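Local coordinates for uncharacterized protein (Nostoc punctiforme, PDB 2QDR) that is of unknown function but has a double-stranded beta-helix (cupin) fold and is thought to be a dioxygenase, at residues N36-R41 and P237-G242; K46-R51 and Y261-S266; Q54-N59 and R82-H87; G217-L222 and F282-R287. All coordinates share one frame; numbering follows the deposited sequence.

Contact 1. Residues N36-R41 and P237-G242; sequences NLSGRR and PYNEEG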
# COMPACT_ATOMS: atom_id res chain seq x y z
N ASN A 36 -2.97 -7.27 37.36
CA ASN A 36 -3.89 -7.24 38.49
C ASN A 36 -4.74 -5.96 38.60
O ASN A 36 -5.00 -5.47 39.69
CB ASN A 36 -3.15 -7.59 39.82
CG ASN A 36 -2.75 -9.07 39.91
OD1 ASN A 36 -3.60 -9.96 39.80
ND2 ASN A 36 -1.48 -9.31 40.20
N LEU A 37 -5.19 -5.44 37.46
CA LEU A 37 -6.07 -4.24 37.41
C LEU A 37 -7.52 -4.52 37.82
O LEU A 37 -8.31 -3.59 38.00
CB LEU A 37 -6.11 -3.61 36.01
CG LEU A 37 -4.89 -2.88 35.50
CD1 LEU A 37 -5.13 -2.44 34.06
CD2 LEU A 37 -4.55 -1.66 36.37
N SER A 38 -7.88 -5.80 37.93
CA SER A 38 -9.22 -6.23 38.31
C SER A 38 -9.56 -5.92 39.75
O SER A 38 -8.68 -5.90 40.60
CB SER A 38 -9.29 -7.74 38.14
OG SER A 38 -8.87 -8.12 36.84
N GLY A 39 -10.86 -5.69 39.99
CA GLY A 39 -11.41 -5.44 41.32
C GLY A 39 -10.78 -4.44 42.27
O GLY A 39 -10.76 -4.70 43.47
N ARG A 40 -10.30 -3.31 41.77
CA ARG A 40 -9.64 -2.31 42.63
C ARG A 40 -10.55 -1.23 43.23
O ARG A 40 -11.55 -0.83 42.64
CB ARG A 40 -8.49 -1.62 41.90
CG ARG A 40 -7.36 -2.54 41.48
CD ARG A 40 -6.17 -1.71 41.00
NE ARG A 40 -5.05 -2.54 40.53
CZ ARG A 40 -3.85 -2.08 40.17
NH1 ARG A 40 -3.53 -0.79 40.29
NH2 ARG A 40 -2.92 -2.93 39.74
N ARG A 41 -10.13 -0.75 44.40
CA ARG A 41 -10.79 0.29 45.16
C ARG A 41 -10.11 1.59 44.76
O ARG A 41 -8.88 1.61 44.69
CB ARG A 41 -10.57 0.03 46.64
CG ARG A 41 -11.33 0.91 47.63
CD ARG A 41 -10.83 0.57 49.04
NE ARG A 41 -11.51 1.20 50.18
CZ ARG A 41 -11.38 2.48 50.58
NH1 ARG A 41 -10.64 3.37 49.89
NH2 ARG A 41 -12.04 2.91 51.65
N PRO A 237 -15.30 -4.05 27.72
CA PRO A 237 -15.16 -5.35 28.42
C PRO A 237 -13.71 -5.69 28.81
O PRO A 237 -13.19 -6.73 28.44
CB PRO A 237 -15.73 -6.34 27.39
CG PRO A 237 -15.34 -5.76 26.12
CD PRO A 237 -15.66 -4.28 26.31
N TYR A 238 -13.08 -4.82 29.60
CA TYR A 238 -11.70 -4.98 30.02
C TYR A 238 -11.37 -3.93 31.06
O TYR A 238 -12.11 -2.96 31.20
CB TYR A 238 -10.75 -4.85 28.81
CG TYR A 238 -10.95 -3.56 28.01
CD1 TYR A 238 -10.25 -2.40 28.33
CD2 TYR A 238 -11.84 -3.51 26.94
CE1 TYR A 238 -10.43 -1.23 27.61
CE2 TYR A 238 -12.02 -2.33 26.22
CZ TYR A 238 -11.31 -1.20 26.56
OH TYR A 238 -11.49 -0.04 25.84
N ASN A 239 -10.27 -4.11 31.79
CA ASN A 239 -9.84 -3.13 32.79
C ASN A 239 -8.89 -2.15 32.13
O ASN A 239 -8.04 -2.55 31.34
CB ASN A 239 -9.14 -3.78 33.97
CG ASN A 239 -10.05 -4.69 34.76
OD1 ASN A 239 -11.16 -4.32 35.12
ND2 ASN A 239 -9.54 -5.87 35.09
N GLU A 240 -9.04 -0.87 32.48
CA GLU A 240 -8.22 0.23 31.97
C GLU A 240 -8.03 1.31 33.02
O GLU A 240 -8.95 1.57 33.82
CB GLU A 240 -8.87 0.87 30.74
CG GLU A 240 -8.19 2.18 30.18
CD GLU A 240 -8.98 2.84 29.05
OE1 GLU A 240 -9.86 2.19 28.43
OE2 GLU A 240 -8.72 4.03 28.76
N GLU A 241 -6.85 1.91 33.04
CA GLU A 241 -6.57 3.02 33.94
C GLU A 241 -5.70 3.95 33.14
O GLU A 241 -5.11 3.54 32.15
CB GLU A 241 -5.87 2.62 35.23
CG GLU A 241 -4.43 2.11 35.11
CD GLU A 241 -3.75 1.94 36.48
OE1 GLU A 241 -4.42 1.83 37.52
OE2 GLU A 241 -2.52 1.90 36.50
N GLY A 242 -5.62 5.20 33.57
CA GLY A 242 -4.77 6.16 32.88
C GLY A 242 -4.58 7.45 33.63
O GLY A 242 -5.32 7.73 34.58
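Leu37 fills the angle between Asn239 and Glu241, and this is the close-packed part of the contact. Its CB lies 3.7 Å from CB of Asn239. Its CD2 reaches the carboxylate end of Glu241, 3.7 Å from OE1. The Leu37 and Glu241 side chains cross at about a right angle. The same CD2 covers one face of the Arg40 guanidinium, over its centre. The leucine therefore sits against both charged groups.

Arg40 is held from its own loop. Its extended chain brings NE to the backbone O of Asn36 at 3.0 Å, and that oxygen lies in the guanidinium plane. A weaker bond from NH2 goes to the same O. NH1 of Arg40 then stands 3.9 Å from OE1 of Glu241, a long salt bridge. OE1 lies well out of the guanidinium plane, so no N-H points at it; the two planes are 88° apart.

The looser side is at Ser38, which is partly exposed; its OG lies 2.9 Å from ND2 of the buried Asn239. The backbone N of Asp26 is hydrogen-bonded to that OG. Asn239 OD1 makes a weak bond to the backbone N of Ser266.

Glu241 is buried, and several partners hold its carboxylate and fix its rotation. OE1 is hydrogen-bonded to Tyr261 OH, and OE2 meets Arg284 and Thr93. The contact thus joins the 36-41 loop to strand 240-245 mainly through Leu37 packing, with a long and undirected charge pair beside it. The directed bonds to Glu241 come from Tyr261 and Arg284 on the two adjacent strands and from Thr93 on strand 92-98 of another sheet.

Contact 2. Residues K46-R51 and Y261-S266; sequences KEYLPR and YWYCPS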
# COMPACT_ATOMS: atom_id res chain seq x y z
N LYS A 46 -15.22 3.96 48.84
CA LYS A 46 -15.04 3.07 50.00
C LYS A 46 -14.79 1.59 49.64
O LYS A 46 -14.22 0.87 50.45
CB LYS A 46 -16.25 3.17 50.95
N GLU A 47 -15.24 1.14 48.47
CA GLU A 47 -15.07 -0.25 48.02
C GLU A 47 -15.02 -0.29 46.50
O GLU A 47 -15.18 0.74 45.84
CB GLU A 47 -16.24 -1.14 48.50
CG GLU A 47 -16.34 -1.46 50.01
CD GLU A 47 -15.21 -2.36 50.57
OE1 GLU A 47 -14.30 -2.76 49.81
OE2 GLU A 47 -15.24 -2.68 51.78
N TYR A 48 -14.74 -1.48 45.96
CA TYR A 48 -14.71 -1.72 44.53
C TYR A 48 -16.13 -1.58 44.00
O TYR A 48 -17.04 -2.22 44.53
CB TYR A 48 -14.12 -3.09 44.19
CG TYR A 48 -14.40 -3.59 42.77
CD1 TYR A 48 -13.89 -2.92 41.66
CD2 TYR A 48 -15.14 -4.77 42.56
CE1 TYR A 48 -14.15 -3.38 40.36
CE2 TYR A 48 -15.38 -5.24 41.27
CZ TYR A 48 -14.89 -4.54 40.17
OH TYR A 48 -15.12 -4.99 38.90
N LEU A 49 -16.29 -0.72 42.99
CA LEU A 49 -17.57 -0.43 42.34
C LEU A 49 -17.54 -1.10 40.97
O LEU A 49 -16.93 -0.55 40.05
CB LEU A 49 -17.77 1.07 42.21
CG LEU A 49 -17.72 1.85 43.53
CD1 LEU A 49 -18.05 3.31 43.27
CD2 LEU A 49 -18.69 1.28 44.56
N PRO A 50 -18.19 -2.27 40.83
CA PRO A 50 -18.12 -2.96 39.53
C PRO A 50 -18.79 -2.23 38.38
O PRO A 50 -19.80 -1.59 38.57
CB PRO A 50 -18.86 -4.28 39.79
CG PRO A 50 -18.97 -4.40 41.25
CD PRO A 50 -19.02 -3.04 41.78
N ARG A 51 -18.16 -2.33 37.21
CA ARG A 51 -18.61 -1.74 35.96
C ARG A 51 -18.88 -0.23 36.03
O ARG A 51 -19.68 0.29 35.26
CB ARG A 51 -19.87 -2.48 35.51
CG ARG A 51 -19.70 -3.98 35.50
CD ARG A 51 -20.85 -4.65 34.86
NE ARG A 51 -20.68 -6.09 34.80
CZ ARG A 51 -21.54 -6.93 34.22
NH1 ARG A 51 -22.65 -6.47 33.62
NH2 ARG A 51 -21.30 -8.23 34.22
N TYR A 261 -6.67 11.35 36.92
CA TYR A 261 -6.52 9.92 36.71
C TYR A 261 -7.87 9.22 36.59
O TYR A 261 -8.88 9.73 37.08
CB TYR A 261 -5.74 9.35 37.90
CG TYR A 261 -5.69 7.84 38.03
CD1 TYR A 261 -6.68 7.17 38.73
CD2 TYR A 261 -4.65 7.09 37.50
CE1 TYR A 261 -6.66 5.82 38.88
CE2 TYR A 261 -4.62 5.71 37.65
CZ TYR A 261 -5.63 5.09 38.35
OH TYR A 261 -5.65 3.73 38.53
N TRP A 262 -7.89 8.07 35.93
CA TRP A 262 -9.11 7.30 35.81
C TRP A 262 -8.89 5.80 36.01
O TRP A 262 -7.76 5.31 35.95
CB TRP A 262 -9.81 7.55 34.47
CG TRP A 262 -9.11 7.09 33.27
CD1 TRP A 262 -9.22 5.87 32.68
CD2 TRP A 262 -8.24 7.86 32.45
NE1 TRP A 262 -8.45 5.82 31.55
CE2 TRP A 262 -7.83 7.03 31.39
CE3 TRP A 262 -7.74 9.16 32.53
CZ2 TRP A 262 -6.96 7.47 30.40
CZ3 TRP A 262 -6.87 9.59 31.56
CH2 TRP A 262 -6.49 8.75 30.50
N TYR A 263 -10.00 5.12 36.29
CA TYR A 263 -10.06 3.69 36.50
C TYR A 263 -11.41 3.21 35.99
O TYR A 263 -12.44 3.65 36.47
CB TYR A 263 -9.88 3.32 37.97
CG TYR A 263 -10.07 1.84 38.23
CD1 TYR A 263 -9.10 0.93 37.87
CD2 TYR A 263 -11.23 1.36 38.84
CE1 TYR A 263 -9.26 -0.44 38.10
CE2 TYR A 263 -11.41 -0.01 39.07
CZ TYR A 263 -10.42 -0.90 38.70
OH TYR A 263 -10.59 -2.25 38.93
N CYS A 264 -11.38 2.31 35.02
CA CYS A 264 -12.57 1.77 34.41
C CYS A 264 -12.48 0.26 34.48
O CYS A 264 -11.77 -0.34 33.67
CB CYS A 264 -12.64 2.24 32.97
SG CYS A 264 -12.55 4.04 32.82
N PRO A 265 -13.19 -0.38 35.44
CA PRO A 265 -13.09 -1.83 35.50
C PRO A 265 -13.86 -2.47 34.34
O PRO A 265 -14.52 -1.77 33.57
CB PRO A 265 -13.72 -2.18 36.85
CG PRO A 265 -14.70 -1.12 37.09
CD PRO A 265 -14.09 0.14 36.49
N SER A 266 -13.76 -3.78 34.22
CA SER A 266 -14.40 -4.51 33.14
C SER A 266 -15.91 -4.24 33.01
O SER A 266 -16.62 -4.22 34.00
CB SER A 266 -14.12 -5.99 33.29
OG SER A 266 -12.72 -6.18 33.18
O HOH W 1 -16.48 -4.34 36.72
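Tyr48 and Pro265 make the main apolar contact between the 46-51 loop and the end of strand 260-264. CB of Pro265 lies at the edge of the Tyr48 ring, in its plane, 3.7 Å from CE1. It is equally near the phenol oxygen. Tyr48 CG anti to the backbone N (chi1 164°) puts the ring beside the following residues, with the N of Pro50 over the centre of one face and the CE1 edge at Pro265. The loop thus folds back on its own tyrosine.

CG of Pro265 continues the packing along the loop backbone. It is 3.7 Å from the O of Leu49 and as close to the N of Arg51. CG of Arg51 rests 3.4 Å from the O of Ser266. The Tyr263 side chain crosses Tyr48 at about a right angle, with its OH 4.0 Å from CE1 of Tyr48. That hydroxyl is hydrogen-bonded to the O of Leu37 and to the N of Arg40.

The polar link is a single water. It accepts from the N of Arg51 at 2.7 Å and donates to the O of Ser266 at 2.7 Å. Tyr48 OH is its third partner. The water therefore joins two backbones and a phenol where the two segments have no direct hydrogen bond.

Arg51 also packs on Trp127 of a second subunit, so this edge lies near a subunit interface. The arrangement is a surface loop laid over the end of a sheet strand, in a protein of the double-stranded beta-helix (cupin) fold.

Contact 3. Residues Q54-N59 and R82-H87; sequences QFFDTN and RLLTWH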
# COMPACT_ATOMS: atom_id res chain seq x y z
N GLN A 54 -14.56 5.77 37.00
CA GLN A 54 -14.32 6.77 38.05
C GLN A 54 -13.19 7.69 37.63
O GLN A 54 -12.13 7.22 37.23
CB GLN A 54 -13.97 6.13 39.38
CG GLN A 54 -15.00 5.15 39.91
CD GLN A 54 -14.66 4.68 41.31
OE1 GLN A 54 -14.10 5.42 42.10
NE2 GLN A 54 -15.04 3.45 41.63
N PHE A 55 -13.43 9.01 37.73
CA PHE A 55 -12.46 10.02 37.37
C PHE A 55 -12.20 10.94 38.55
O PHE A 55 -13.14 11.32 39.24
CB PHE A 55 -12.97 10.90 36.23
CG PHE A 55 -13.61 10.16 35.09
CD1 PHE A 55 -12.96 9.11 34.48
CD2 PHE A 55 -14.82 10.60 34.54
CE1 PHE A 55 -13.52 8.43 33.39
CE2 PHE A 55 -15.40 9.94 33.43
CZ PHE A 55 -14.75 8.85 32.87
N PHE A 56 -10.94 11.33 38.76
CA PHE A 56 -10.61 12.26 39.85
C PHE A 56 -9.24 12.94 39.68
O PHE A 56 -8.34 12.43 39.00
CB PHE A 56 -10.69 11.57 41.22
CG PHE A 56 -9.84 10.35 41.36
CD1 PHE A 56 -10.36 9.10 41.04
CD2 PHE A 56 -8.54 10.44 41.84
CE1 PHE A 56 -9.59 7.96 41.19
CE2 PHE A 56 -7.76 9.30 41.98
CZ PHE A 56 -8.29 8.05 41.66
N ASP A 57 -9.12 14.10 40.33
CA ASP A 57 -7.93 14.90 40.32
C ASP A 57 -6.99 14.31 41.35
O ASP A 57 -7.35 14.24 42.52
CB ASP A 57 -8.29 16.36 40.66
CG ASP A 57 -7.11 17.34 40.54
OD1 ASP A 57 -6.00 16.95 40.12
OD2 ASP A 57 -7.33 18.53 40.88
N THR A 58 -5.80 13.89 40.93
CA THR A 58 -4.80 13.33 41.85
C THR A 58 -4.23 14.39 42.81
O THR A 58 -3.74 14.03 43.88
CB THR A 58 -3.64 12.59 41.11
OG1 THR A 58 -2.96 13.49 40.22
CG2 THR A 58 -4.19 11.41 40.32
N ASN A 59 -4.29 15.68 42.43
CA ASN A 59 -3.85 16.78 43.29
C ASN A 59 -4.60 16.76 44.63
O ASN A 59 -3.99 16.95 45.67
CB ASN A 59 -4.07 18.16 42.64
CG ASN A 59 -3.22 18.41 41.41
OD1 ASN A 59 -2.06 18.03 41.33
ND2 ASN A 59 -3.78 19.14 40.46
N ARG A 82 0.48 9.25 47.02
CA ARG A 82 -0.93 9.50 46.76
C ARG A 82 -1.38 8.19 46.16
O ARG A 82 -1.01 7.88 45.03
CB ARG A 82 -1.14 10.71 45.84
CG ARG A 82 -1.14 11.98 46.66
CD ARG A 82 -1.07 13.29 45.93
NE ARG A 82 0.29 13.55 45.45
CZ ARG A 82 0.75 14.74 45.03
NH1 ARG A 82 -0.01 15.84 45.06
NH2 ARG A 82 2.02 14.83 44.62
N LEU A 83 -2.10 7.40 46.94
CA LEU A 83 -2.57 6.09 46.53
C LEU A 83 -3.84 6.23 45.67
O LEU A 83 -4.91 6.54 46.19
CB LEU A 83 -2.82 5.24 47.77
CG LEU A 83 -3.00 3.73 47.59
CD1 LEU A 83 -1.71 3.06 47.15
CD2 LEU A 83 -3.49 3.11 48.89
N LEU A 84 -3.71 6.03 44.36
CA LEU A 84 -4.82 6.16 43.39
C LEU A 84 -5.81 5.00 43.39
O LEU A 84 -7.02 5.20 43.56
CB LEU A 84 -4.26 6.37 41.98
CG LEU A 84 -3.68 7.75 41.58
CD1 LEU A 84 -2.97 8.51 42.68
CD2 LEU A 84 -2.75 7.61 40.35
N THR A 85 -5.31 3.79 43.13
CA THR A 85 -6.13 2.57 43.13
C THR A 85 -5.32 1.43 43.69
O THR A 85 -4.09 1.43 43.59
CB THR A 85 -6.62 2.11 41.73
OG1 THR A 85 -5.50 1.88 40.87
CG2 THR A 85 -7.53 3.14 41.11
N TRP A 86 -6.00 0.47 44.31
CA TRP A 86 -5.34 -0.70 44.87
C TRP A 86 -6.30 -1.85 45.10
O TRP A 86 -7.51 -1.68 45.10
CB TRP A 86 -4.62 -0.37 46.18
CG TRP A 86 -5.50 -0.01 47.34
CD1 TRP A 86 -5.86 -0.84 48.38
CD2 TRP A 86 -6.13 1.25 47.60
NE1 TRP A 86 -6.67 -0.16 49.26
CE2 TRP A 86 -6.85 1.12 48.81
CE3 TRP A 86 -6.15 2.47 46.93
CZ2 TRP A 86 -7.58 2.18 49.36
CZ3 TRP A 86 -6.87 3.52 47.48
CH2 TRP A 86 -7.57 3.36 48.68
N HIS A 87 -5.71 -3.03 45.26
CA HIS A 87 -6.43 -4.27 45.54
C HIS A 87 -5.79 -4.80 46.81
O HIS A 87 -4.61 -4.51 47.06
CB HIS A 87 -6.35 -5.25 44.36
CG HIS A 87 -7.13 -6.52 44.57
ND1 HIS A 87 -6.54 -7.76 44.59
CD2 HIS A 87 -8.44 -6.73 44.84
CE1 HIS A 87 -7.46 -8.68 44.82
NE2 HIS A 87 -8.62 -8.08 44.98
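The two backbones stay apart, with the closest CA atoms, those of Thr58 and Arg82, at 7.3 Å, so segments 54-59 and 82-87 are not paired as strands and meet by side chains packing on side chains and on backbone oxygens. Thr58 and Leu84 form the apolar centre. The methyl CG2 of Thr58 lies 3.9 Å from CG of Leu84 and equally close to CD1. The threonine OG1 stands between the backbone N and the carbonyl carbon (chi1 59°), which leaves CG2 for the leucine. OG1 itself is hydrogen-bonded to the O of Asp259.

Phe56 comes in beside this pair. Its CZ, the far end of the ring, is 3.7 Å from the O of Leu84, and 4.4 Å from CB of the same residue. The ring also meets Tyr261, their planes at about 50°.

Arg82 runs past the Asx turn at Asp57-Asn59. Its CD is 3.4 Å from the O of Thr58, and the chain then bends at chi3 (-76°). NH1 ends 4.2 Å from the O of Asn59, near the guanidinium plane. In the turn, the N of Asn59 donates to OD1 of Asp57 at 3.1 Å, from above the carboxylate plane. Asn59 OD1 in turn takes a hydrogen bond from Arg95.

Leu84 and Thr85 both face Thr93, forming a classic beta bulge in strand 79-86. Within this chain, strand 54-57 is an outermost strand of one antiparallel sheet, beside 260-264. Strand 79-86 belongs to another, beside 92-98. Tyr261 touches both Thr58 and Leu84, so strand 260-264 borders the contact as well.

Contact 4. Residues G217-L222 and F282-R287; sequences GGVWLL and FVRVDR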
# COMPACT_ATOMS: atom_id res chain seq x y z
N GLY A 217 -2.36 -7.31 26.17
CA GLY A 217 -2.66 -6.11 26.96
C GLY A 217 -1.37 -5.30 27.05
O GLY A 217 -0.32 -5.76 26.61
N GLY A 218 -1.42 -4.09 27.59
CA GLY A 218 -0.19 -3.31 27.67
C GLY A 218 -0.26 -1.91 28.22
O GLY A 218 -1.24 -1.51 28.82
N VAL A 219 0.84 -1.19 27.99
CA VAL A 219 1.03 0.17 28.41
C VAL A 219 1.38 0.98 27.20
O VAL A 219 2.18 0.53 26.37
CB VAL A 219 2.23 0.28 29.34
CG1 VAL A 219 2.26 1.67 30.01
CG2 VAL A 219 2.19 -0.80 30.38
N TRP A 220 0.83 2.18 27.10
CA TRP A 220 1.13 3.08 25.99
C TRP A 220 0.74 4.51 26.28
O TRP A 220 -0.02 4.77 27.21
CB TRP A 220 0.43 2.65 24.69
CG TRP A 220 -1.07 2.68 24.76
CD1 TRP A 220 -1.88 3.78 24.62
CD2 TRP A 220 -1.94 1.56 24.90
NE1 TRP A 220 -3.20 3.41 24.72
CE2 TRP A 220 -3.26 2.06 24.89
CE3 TRP A 220 -1.73 0.19 25.04
CZ2 TRP A 220 -4.37 1.22 25.01
CZ3 TRP A 220 -2.83 -0.64 25.17
CH2 TRP A 220 -4.14 -0.12 25.14
N LEU A 221 1.27 5.41 25.47
CA LEU A 221 0.95 6.83 25.51
C LEU A 221 0.00 7.05 24.37
O LEU A 221 0.23 6.51 23.28
CB LEU A 221 2.18 7.73 25.37
CG LEU A 221 2.92 8.13 26.65
CD1 LEU A 221 3.06 6.98 27.64
CD2 LEU A 221 4.27 8.71 26.30
N LEU A 222 -1.08 7.80 24.63
CA LEU A 222 -2.10 8.13 23.63
C LEU A 222 -2.08 9.63 23.39
O LEU A 222 -2.20 10.41 24.33
CB LEU A 222 -3.50 7.73 24.12
CG LEU A 222 -4.70 7.98 23.18
CD1 LEU A 222 -4.61 7.12 21.94
CD2 LEU A 222 -6.01 7.72 23.90
N PHE A 282 -1.23 8.80 29.60
CA PHE A 282 -0.57 7.54 29.93
C PHE A 282 -1.72 6.57 30.14
O PHE A 282 -2.60 6.86 30.95
CB PHE A 282 0.26 7.65 31.21
CG PHE A 282 0.88 6.35 31.66
CD1 PHE A 282 2.14 5.98 31.23
CD2 PHE A 282 0.22 5.52 32.57
CE1 PHE A 282 2.73 4.78 31.67
CE2 PHE A 282 0.81 4.33 33.02
CZ PHE A 282 2.06 3.96 32.56
N VAL A 283 -1.73 5.46 29.41
CA VAL A 283 -2.82 4.49 29.50
C VAL A 283 -2.28 3.09 29.72
O VAL A 283 -1.20 2.76 29.22
CB VAL A 283 -3.66 4.48 28.20
CG1 VAL A 283 -4.88 3.56 28.35
CG2 VAL A 283 -4.09 5.88 27.85
N ARG A 284 -3.04 2.28 30.44
CA ARG A 284 -2.66 0.92 30.73
C ARG A 284 -3.93 0.04 30.67
O ARG A 284 -4.91 0.34 31.35
CB ARG A 284 -1.91 0.91 32.06
CG ARG A 284 -1.16 -0.33 32.33
CD ARG A 284 0.01 -0.13 33.29
NE ARG A 284 -0.35 0.15 34.68
CZ ARG A 284 -0.37 -0.73 35.68
NH1 ARG A 284 -0.06 -2.01 35.51
NH2 ARG A 284 -0.70 -0.33 36.90
N VAL A 285 -3.93 -0.98 29.80
CA VAL A 285 -5.08 -1.88 29.55
C VAL A 285 -4.68 -3.35 29.62
O VAL A 285 -3.68 -3.72 29.02
CB VAL A 285 -5.70 -1.57 28.15
CG1 VAL A 285 -6.84 -2.52 27.80
CG2 VAL A 285 -6.21 -0.15 28.08
N ASP A 286 -5.48 -4.19 30.29
CA ASP A 286 -5.14 -5.63 30.48
C ASP A 286 -5.80 -6.60 29.47
O ASP A 286 -6.01 -7.78 29.79
CB ASP A 286 -5.45 -6.08 31.93
CG ASP A 286 -6.95 -6.22 32.25
OD1 ASP A 286 -7.83 -5.76 31.49
OD2 ASP A 286 -7.25 -6.83 33.31
N ARG A 287 -6.08 -6.14 28.26
CA ARG A 287 -6.69 -6.98 27.23
C ARG A 287 -6.30 -6.51 25.85
O ARG A 287 -6.07 -5.33 25.64
CB ARG A 287 -8.22 -6.96 27.36
CG ARG A 287 -8.92 -7.86 26.34
CD ARG A 287 -10.38 -8.02 26.58
NE ARG A 287 -10.90 -9.05 25.69
CZ ARG A 287 -12.10 -9.63 25.77
NH1 ARG A 287 -12.97 -9.32 26.73
NH2 ARG A 287 -12.42 -10.56 24.88
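Strands 218-224 and 279-285 are antiparallel neighbours in a sheet of the double-stranded beta-helix fold, and this contact is their shared ladder. Four backbone bonds hold it. Gly218 and Val285 form one hydrogen-bonded pair, with the N of Gly218 at 2.7 Å from the O of Val285. Trp220 and Val283 form the next, with the N of Val283 at 2.9 Å from the O of Trp220. Val219 with Arg284 and Leu221 with Phe282 are the non-hydrogen-bonded pairs.

On one face the Trp220 indole lies across two valines. CB of Val283 is 3.7 Å from NE1 and sits off-centre over the five-membered ring, a CH-pi contact. CG2 of Val285 reaches CH2 at the far end of the indole, at 3.6 Å. Trp220 CG stands between its backbone N and carbonyl carbon (chi1 63°), which turns the ring over the neighbouring strand. Lys207 makes a cation-pi contact with the same indole.

On the other face CG1 of Val219 meets CZ of Phe282 at 3.4 Å, and CD1 of Leu221 meets CD1 of that ring. CG2 of Val219 packs on CD of Arg284, the two chains side by side.

Arg284 carries the charge of this face, and Glu241 and Glu114 form salt bridges with it. The arginine's aliphatic part is thus packed against valine while its buried guanidinium is probably balanced by two carboxylates.

From the N terminus, the chain enters with the 36-41 loop, continues through 46-51 and reaches strand 54-57. Contact 3 closes first, at 82-87, and its loop is nested inside those of contacts 1 and 2. Segment 217-222 follows. Contact 1 then closes at 237-242, contact 2 at 261-266 and contact 4 at 282-287. Contacts 1 and 2 cross each other, and contact 4 crosses both; contacts 3 and 4 lie in series. All four reach the same seven-stranded sheet. Contacts 1 and 2 lay the N-terminal loops on strands 240-245 and 260-264, contact 3 joins strand 54-57 to strand 79-86 of another sheet, and contact 4 pairs strands within the seven-stranded one.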